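Local atomic coordinates of adenylosuccinate lyase (Francisella tularensis subsp. tularensis SCHU S4, PDB entry 4EEI), a protein that probably catalyses two fumarate-releasing steps of purine biosynthesis, splitting adenylosuccinate into AMP and fumarate and cleaving succinylaminoimidazole carboxamide ribotide (SAICAR). Residues 67-72 with 87-92; 22-27 with 49-54. All blocks are in the same frame, centred on the assembly; numbering follows the deposited sequence.

Interaction 1. Residues 67-72 with 87-92. With AMP (adenosine monophosphate), chain O.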
loop_
_atom_site.group_PDB
_atom_site.type_symbol
_atom_site.label_atom_id
_atom_site.label_comp_id
_atom_site.label_asym_id
_atom_site.label_seq_id
_atom_site.Cartn_x
_atom_site.Cartn_y
_atom_site.Cartn_z
ATOM N N HIS B 67 -30.894 -2.665 10.616
ATOM C CA HIS B 67 -30.736 -1.630 9.605
ATOM C C HIS B 67 -30.675 -0.286 10.304
ATOM O O HIS B 67 -31.671 0.162 10.869
ATOM C CB HIS B 67 -31.920 -1.667 8.636
ATOM C CG HIS B 67 -31.712 -0.856 7.394
ATOM N ND1 HIS B 67 -31.379 0.482 7.423
ATOM C CD2 HIS B 67 -31.792 -1.194 6.084
ATOM C CE1 HIS B 67 -31.262 0.933 6.187
ATOM N NE2 HIS B 67 -31.506 -0.065 5.355
ATOM N N ASP B 68 -29.515 0.358 10.266
ATOM C CA ASP B 68 -29.304 1.564 11.073
ATOM C C ASP B 68 -30.154 2.787 10.679
ATOM O O ASP B 68 -30.561 3.564 11.550
ATOM C CB ASP B 68 -27.808 1.914 11.196
ATOM C CG ASP B 68 -27.119 2.120 9.847
ATOM O OD1 ASP B 68 -27.571 1.555 8.821
ATOM O OD2 ASP B 68 -26.097 2.846 9.824
ATOM N N ILE B 69 -30.451 2.945 9.390
ATOM C CA ILE B 69 -31.252 4.091 8.947
ATOM C C ILE B 69 -32.732 3.940 9.292
ATOM O O ILE B 69 -33.396 4.913 9.665
ATOM C CB ILE B 69 -31.093 4.367 7.442
ATOM C CG1 ILE B 69 -29.614 4.400 7.072
ATOM C CG2 ILE B 69 -31.753 5.682 7.067
ATOM C CD1 ILE B 69 -28.777 5.274 8.014
ATOM N N ILE B 70 -33.257 2.725 9.150
ATOM C CA ILE B 70 -34.615 2.440 9.607
ATOM C C ILE B 70 -34.718 2.736 11.100
ATOM O O ILE B 70 -35.692 3.329 11.558
ATOM C CB ILE B 70 -35.013 0.973 9.350
ATOM C CG1 ILE B 70 -34.995 0.660 7.851
ATOM C CG2 ILE B 70 -36.382 0.675 9.944
ATOM C CD1 ILE B 70 -35.363 -0.784 7.513
ATOM N N ALA B 71 -33.696 2.330 11.850
ATOM C CA ALA B 71 -33.644 2.596 13.287
ATOM C C ALA B 71 -33.636 4.093 13.591
ATOM O O ALA B 71 -34.376 4.562 14.456
ATOM C CB ALA B 71 -32.440 1.922 13.909
ATOM N N PHE B 72 -32.783 4.834 12.887
ATOM C CA PHE B 72 -32.725 6.286 13.033
ATOM C C PHE B 72 -34.055 6.962 12.690
ATOM O O PHE B 72 -34.550 7.795 13.453
ATOM C CB PHE B 72 -31.606 6.864 12.162
ATOM C CG PHE B 72 -31.746 8.341 11.897
ATOM C CD1 PHE B 72 -31.416 9.265 12.875
ATOM C CD2 PHE B 72 -32.206 8.803 10.667
ATOM C CE1 PHE B 72 -31.542 10.623 12.640
ATOM C CE2 PHE B 72 -32.332 10.162 10.421
ATOM C CZ PHE B 72 -31.998 11.071 11.411
ATOM N N PHE B 87 -44.311 12.234 5.864
ATOM C CA PHE B 87 -43.448 12.399 4.704
ATOM C C PHE B 87 -41.975 12.378 5.080
ATOM O O PHE B 87 -41.111 12.686 4.259
ATOM C CB PHE B 87 -43.812 13.673 3.940
ATOM C CG PHE B 87 -45.138 13.590 3.233
ATOM C CD1 PHE B 87 -46.237 14.305 3.691
ATOM C CD2 PHE B 87 -45.290 12.776 2.126
ATOM C CE1 PHE B 87 -47.457 14.221 3.043
ATOM C CE2 PHE B 87 -46.503 12.687 1.474
ATOM C CZ PHE B 87 -47.590 13.409 1.932
ATOM N N PHE B 88 -41.688 12.001 6.321
ATOM C CA PHE B 88 -40.303 11.854 6.740
ATOM C C PHE B 88 -39.685 10.711 5.943
ATOM O O PHE B 88 -40.276 9.633 5.826
ATOM C CB PHE B 88 -40.201 11.589 8.244
ATOM C CG PHE B 88 -38.825 11.823 8.804
ATOM C CD1 PHE B 88 -38.380 13.114 9.059
ATOM C CD2 PHE B 88 -37.968 10.758 9.059
ATOM C CE1 PHE B 88 -37.108 13.344 9.574
ATOM C CE2 PHE B 88 -36.693 10.977 9.576
ATOM C CZ PHE B 88 -36.262 12.272 9.831
ATOM N N HIS B 89 -38.518 10.971 5.363
ATOM C CA HIS B 89 -37.814 9.978 4.553
ATOM C C HIS B 89 -38.669 9.495 3.379
ATOM O O HIS B 89 -38.878 8.298 3.189
ATOM C CB HIS B 89 -37.373 8.801 5.426
ATOM C CG HIS B 89 -36.279 7.979 4.823
ATOM N ND1 HIS B 89 -34.944 8.287 4.981
ATOM C CD2 HIS B 89 -36.320 6.859 4.064
ATOM C CE1 HIS B 89 -34.210 7.391 4.343
ATOM N NE2 HIS B 89 -35.022 6.515 3.778
ATOM N N PHE B 90 -39.166 10.438 2.591
ATOM C CA PHE B 90 -40.037 10.113 1.481
ATOM C C PHE B 90 -39.246 10.212 0.182
ATOM O O PHE B 90 -38.565 11.211 -0.052
ATOM C CB PHE B 90 -41.219 11.086 1.477
ATOM C CG PHE B 90 -42.245 10.803 0.427
ATOM C CD1 PHE B 90 -42.188 11.441 -0.801
ATOM C CD2 PHE B 90 -43.290 9.928 0.679
ATOM C CE1 PHE B 90 -43.145 11.202 -1.766
ATOM C CE2 PHE B 90 -44.253 9.678 -0.289
ATOM C CZ PHE B 90 -44.178 10.316 -1.517
ATOM N N GLY B 91 -39.304 9.167 -0.639
ATOM C CA GLY B 91 -38.684 9.197 -1.955
ATOM C C GLY B 91 -37.183 8.929 -1.978
ATOM O O GLY B 91 -36.654 8.425 -2.974
ATOM N N VAL B 92 -36.498 9.265 -0.892
ATOM C CA VAL B 92 -35.053 9.047 -0.810
ATOM C C VAL B 92 -34.713 7.582 -0.589
ATOM O O VAL B 92 -35.549 6.809 -0.117
ATOM C CB VAL B 92 -34.420 9.850 0.339
ATOM C CG1 VAL B 92 -34.378 11.327 0.004
ATOM C CG2 VAL B 92 -35.181 9.618 1.646
HETATM P P AMP O . -22.093 -1.997 8.267
HETATM O O1P AMP O . -21.733 -2.454 9.657
HETATM O O2P AMP O . -21.693 -2.954 7.175
HETATM O O3P AMP O . -21.763 -0.555 7.983
HETATM O "O5'" AMP O . -23.702 -2.035 8.249
HETATM C "C5'" AMP O . -24.432 -1.449 7.172
HETATM C "C4'" AMP O . -25.866 -1.185 7.612
HETATM O "O4'" AMP O . -26.611 -0.600 6.541
HETATM C "C3'" AMP O . -26.572 -2.476 7.995
HETATM O "O3'" AMP O . -27.247 -2.283 9.238
HETATM C "C2'" AMP O . -27.589 -2.710 6.900
HETATM O "O2'" AMP O . -28.797 -3.260 7.428
HETATM C "C1'" AMP O . -27.826 -1.321 6.334
HETATM N N9 AMP O . -28.171 -1.386 4.894
HETATM C C8 AMP O . -28.530 -2.490 4.217
HETATM N N7 AMP O . -28.784 -2.203 2.917
HETATM C C5 AMP O . -28.587 -0.883 2.750
HETATM C C6 AMP O . -28.678 0.075 1.625
HETATM N N6 AMP O . -29.042 -0.335 0.388
HETATM N N1 AMP O . -28.386 1.368 1.880
HETATM C C2 AMP O . -28.023 1.786 3.107
HETATM N N3 AMP O . -27.919 0.973 4.171
HETATM C C4 AMP O . -28.184 -0.350 4.058
#
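The ring of Phe88 meets Phe72 at its edge, close to its own plane, with CZ of Phe88 4.5 Å from CE2 of Phe72; two flat hydrocarbon groups suit this loose apolar meeting between a helix and a loop. The His89 ring carries Val92 CG2 3.5 Å above the centre of one face, while its CE1 comes 4.0 Å from Ile69 CG2, the two side chains crossing at about a right angle. The polar side of that imidazole is probably served by Glu27, through ND1. At the other end of 67-72, the His67 ring lies between AMP, whose C1' sits over the centre of one face, and Ile70 CG1 near the rim of the opposite face. At the N-cap of helix 68-77, its ND1 accepts a weak, bent capping bond in the ring plane from Ile69 N (3.3 Å, 131°). With CG anti to the backbone N (chi1 -167°), the ring can cap the helix while NE2, 3.6 Å from AMP C4, hydrogen-bonds a bound succinate. In this member of the fumarase/aspartase superfamily, the start of helix 68-77 forms one part of the AMP pocket. Asp68 brings OD1 3.3 Å from the ribose O4', a close approach of two acceptors without a hydrogen bond, and its OD2 forms a salt bridge with Arg310, whose NE is hydrogen-bonded to AMP.

Interaction 2. Residues 22-27 with 49-54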
loop_
_atom_site.group_PDB
_atom_site.type_symbol
_atom_site.label_atom_id
_atom_site.label_comp_id
_atom_site.label_asym_id
_atom_site.label_seq_id
_atom_site.Cartn_x
_atom_site.Cartn_y
_atom_site.Cartn_z
ATOM N N LYS B 22 -26.511 15.170 11.742
ATOM C CA LYS B 22 -26.315 15.526 10.337
ATOM C C LYS B 22 -27.302 14.789 9.442
ATOM O O LYS B 22 -27.815 15.363 8.475
ATOM C CB LYS B 22 -24.860 15.283 9.912
ATOM C CG LYS B 22 -23.849 16.214 10.618
ATOM C CD LYS B 22 -24.063 17.678 10.234
ATOM C CE LYS B 22 -24.718 18.492 11.341
ATOM N NZ LYS B 22 -23.800 18.820 12.476
ATOM N N MET B 23 -27.591 13.531 9.769
ATOM C CA MET B 23 -28.622 12.790 9.039
ATOM C C MET B 23 -29.969 13.502 9.135
ATOM O O MET B 23 -30.715 13.596 8.151
ATOM C CB MET B 23 -28.737 11.359 9.565
ATOM C CG MET B 23 -27.611 10.442 9.090
ATOM S SD MET B 23 -27.800 8.777 9.766
ATOM C CE MET B 23 -26.309 7.988 9.122
ATOM N N LEU B 24 -30.266 14.022 10.316
ATOM C CA LEU B 24 -31.517 14.743 10.525
ATOM C C LEU B 24 -31.569 16.013 9.681
ATOM O O LEU B 24 -32.604 16.327 9.087
ATOM C CB LEU B 24 -31.711 15.075 12.006
ATOM C CG LEU B 24 -33.004 15.848 12.295
ATOM C CD1 LEU B 24 -34.235 15.029 11.907
ATOM C CD2 LEU B 24 -33.078 16.254 13.763
ATOM N N GLU B 25 -30.459 16.744 9.628
ATOM C CA GLU B 25 -30.398 17.973 8.840
ATOM C C GLU B 25 -30.639 17.680 7.358
ATOM O O GLU B 25 -31.352 18.419 6.671
ATOM C CB GLU B 25 -29.044 18.672 9.030
ATOM C CG GLU B 25 -28.933 19.982 8.249
ATOM C CD GLU B 25 -27.564 20.650 8.366
ATOM O OE1 GLU B 25 -26.756 20.238 9.227
ATOM O OE2 GLU B 25 -27.301 21.592 7.583
ATOM N N VAL B 26 -30.044 16.595 6.868
ATOM C CA VAL B 26 -30.248 16.157 5.488
ATOM C C VAL B 26 -31.689 15.718 5.213
ATOM O O VAL B 26 -32.268 16.085 4.178
ATOM C CB VAL B 26 -29.246 15.045 5.127
ATOM C CG1 VAL B 26 -29.490 14.536 3.725
ATOM C CG2 VAL B 26 -27.832 15.580 5.259
ATOM N N GLU B 27 -32.271 14.938 6.123
ATOM C CA GLU B 27 -33.674 14.531 5.986
ATOM C C GLU B 27 -34.594 15.749 5.917
ATOM O O GLU B 27 -35.577 15.760 5.172
ATOM C CB GLU B 27 -34.117 13.659 7.171
ATOM C CG GLU B 27 -33.496 12.264 7.245
ATOM C CD GLU B 27 -34.210 11.232 6.370
ATOM O OE1 GLU B 27 -35.029 11.621 5.503
ATOM O OE2 GLU B 27 -33.948 10.020 6.555
ATOM N N ALA B 49 -37.651 21.877 15.051
ATOM C CA ALA B 49 -37.709 22.549 16.352
ATOM C C ALA B 49 -37.847 21.607 17.550
ATOM O O ALA B 49 -37.592 22.002 18.687
ATOM C CB ALA B 49 -38.848 23.574 16.363
ATOM N N ARG B 50 -38.257 20.367 17.302
ATOM C CA ARG B 50 -38.646 19.474 18.390
ATOM C C ARG B 50 -37.844 18.177 18.463
ATOM O O ARG B 50 -37.642 17.626 19.545
ATOM C CB ARG B 50 -40.128 19.145 18.258
ATOM C CG ARG B 50 -40.999 20.364 18.032
ATOM C CD ARG B 50 -42.129 20.397 19.036
ATOM N NE ARG B 50 -42.744 19.081 19.172
ATOM C CZ ARG B 50 -43.740 18.641 18.412
ATOM N NH1 ARG B 50 -44.242 19.418 17.462
ATOM N NH2 ARG B 50 -44.239 17.426 18.600
ATOM N N ALA B 51 -37.396 17.686 17.313
ATOM C CA ALA B 51 -36.773 16.368 17.246
ATOM C C ALA B 51 -35.522 16.279 18.108
ATOM O O ALA B 51 -34.671 17.174 18.088
ATOM C CB ALA B 51 -36.453 15.990 15.800
ATOM N N GLN B 52 -35.421 15.194 18.867
ATOM C CA GLN B 52 -34.243 14.948 19.686
ATOM C C GLN B 52 -33.391 13.843 19.075
ATOM O O GLN B 52 -33.914 12.898 18.482
ATOM C CB GLN B 52 -34.658 14.555 21.105
ATOM C CG GLN B 52 -35.499 15.602 21.828
ATOM C CD GLN B 52 -34.700 16.835 22.185
ATOM O OE1 GLN B 52 -33.642 16.742 22.806
ATOM N NE2 GLN B 52 -35.197 18.000 21.786
ATOM N N ILE B 53 -32.078 13.966 19.218
ATOM C CA ILE B 53 -31.157 12.930 18.755
ATOM C C ILE B 53 -30.882 11.988 19.922
ATOM O O ILE B 53 -30.405 12.424 20.970
ATOM C CB ILE B 53 -29.840 13.543 18.256
ATOM C CG1 ILE B 53 -30.122 14.580 17.173
ATOM C CG2 ILE B 53 -28.901 12.458 17.722
ATOM C CD1 ILE B 53 -30.758 13.988 15.912
ATOM N N ARG B 54 -31.196 10.705 19.746
ATOM C CA ARG B 54 -31.136 9.742 20.848
ATOM C C ARG B 54 -30.376 8.481 20.457
ATOM O O ARG B 54 -30.986 7.450 20.156
ATOM C CB ARG B 54 -32.549 9.373 21.287
ATOM C CG ARG B 54 -33.369 10.550 21.795
ATOM C CD ARG B 54 -34.839 10.185 21.907
ATOM N NE ARG B 54 -35.630 11.226 22.563
ATOM C CZ ARG B 54 -36.956 11.212 22.654
ATOM N NH1 ARG B 54 -37.648 10.210 22.127
ATOM N NH2 ARG B 54 -37.594 12.201 23.271
#
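Helix 16-33 packs here against the connection that leaves helix 43-50 and leads into helix 55-65, a helix-to-loop contact in the N-terminal part of the lyase chain, away from the AMP pocket. Leu24 supplies the whole helical side of the contact. One of its methyls, CD2, reaches two partners on the connection: it lies 4.0 Å from Ala51 CB and 3.9 Å from Ile53 CD1. The tip of Ile53 also comes alongside the base of the leucine, with its CD1 4.2 Å from Leu24 CB, and the two branched side chains run obliquely to one another. Leu24 holds its CG opposite the backbone N (chi1 179°), a staggered arrangement common for helical leucine, and this carries the forked end out from the helix toward the loop. On Ile53, CG1 stands beside the backbone N and opposite the carbonyl carbon (chi1 -55°), from where CD1 extends to the helix.

The alternation along 51-53 explains the choice of residues. In this extended run Ala51 and Ile53 both direct their CB atoms at the helix, whereas Gln52 between them turns away to the exposed side, where its NE2 gives a weak bond to Arg50 O (3.3 Å). The single methyl of Ala51 is consistent with the backbone passing close to the leucine, and the longer isoleucine and the leucine together bridge the 8.4 Å between the CA atoms of Leu24 and Ile53. Ile53 also packs on Glu17 and Tyr20, earlier on the same helix, while the backbone N of Gln52 is hydrogen-bonded to Gln79. No hydrogen bond or salt bridge joins 22-27 to 49-54, so between these segments the attachment rests on van der Waals contact between aliphatic carbons and the hydrophobic effect.

The centres of interactions 1 and 2 lie about 12 Å apart, on the same side of the chain's centre and both within the N-terminal region of the lyase chain. Along the sequence they follow in series: 22-27 and 49-54 pair before 67-72 and 87-92 begin. Helix 16-33 connects them directly. The probable bond from Glu27 OE2 to His89 ND1 is short, at 2.5 Å, and the Phe72 ring packs against Met23 and Leu24, with CZ 3.6 Å from Leu24 N. Phe88 in turn leans on Glu27 CB. One helix therefore meets the 49-54 connection through Leu24 and, through neighbouring residues, the 87-92 loop and helix 68-77, whose start contributes His67 and Asp68 to the AMP pocket.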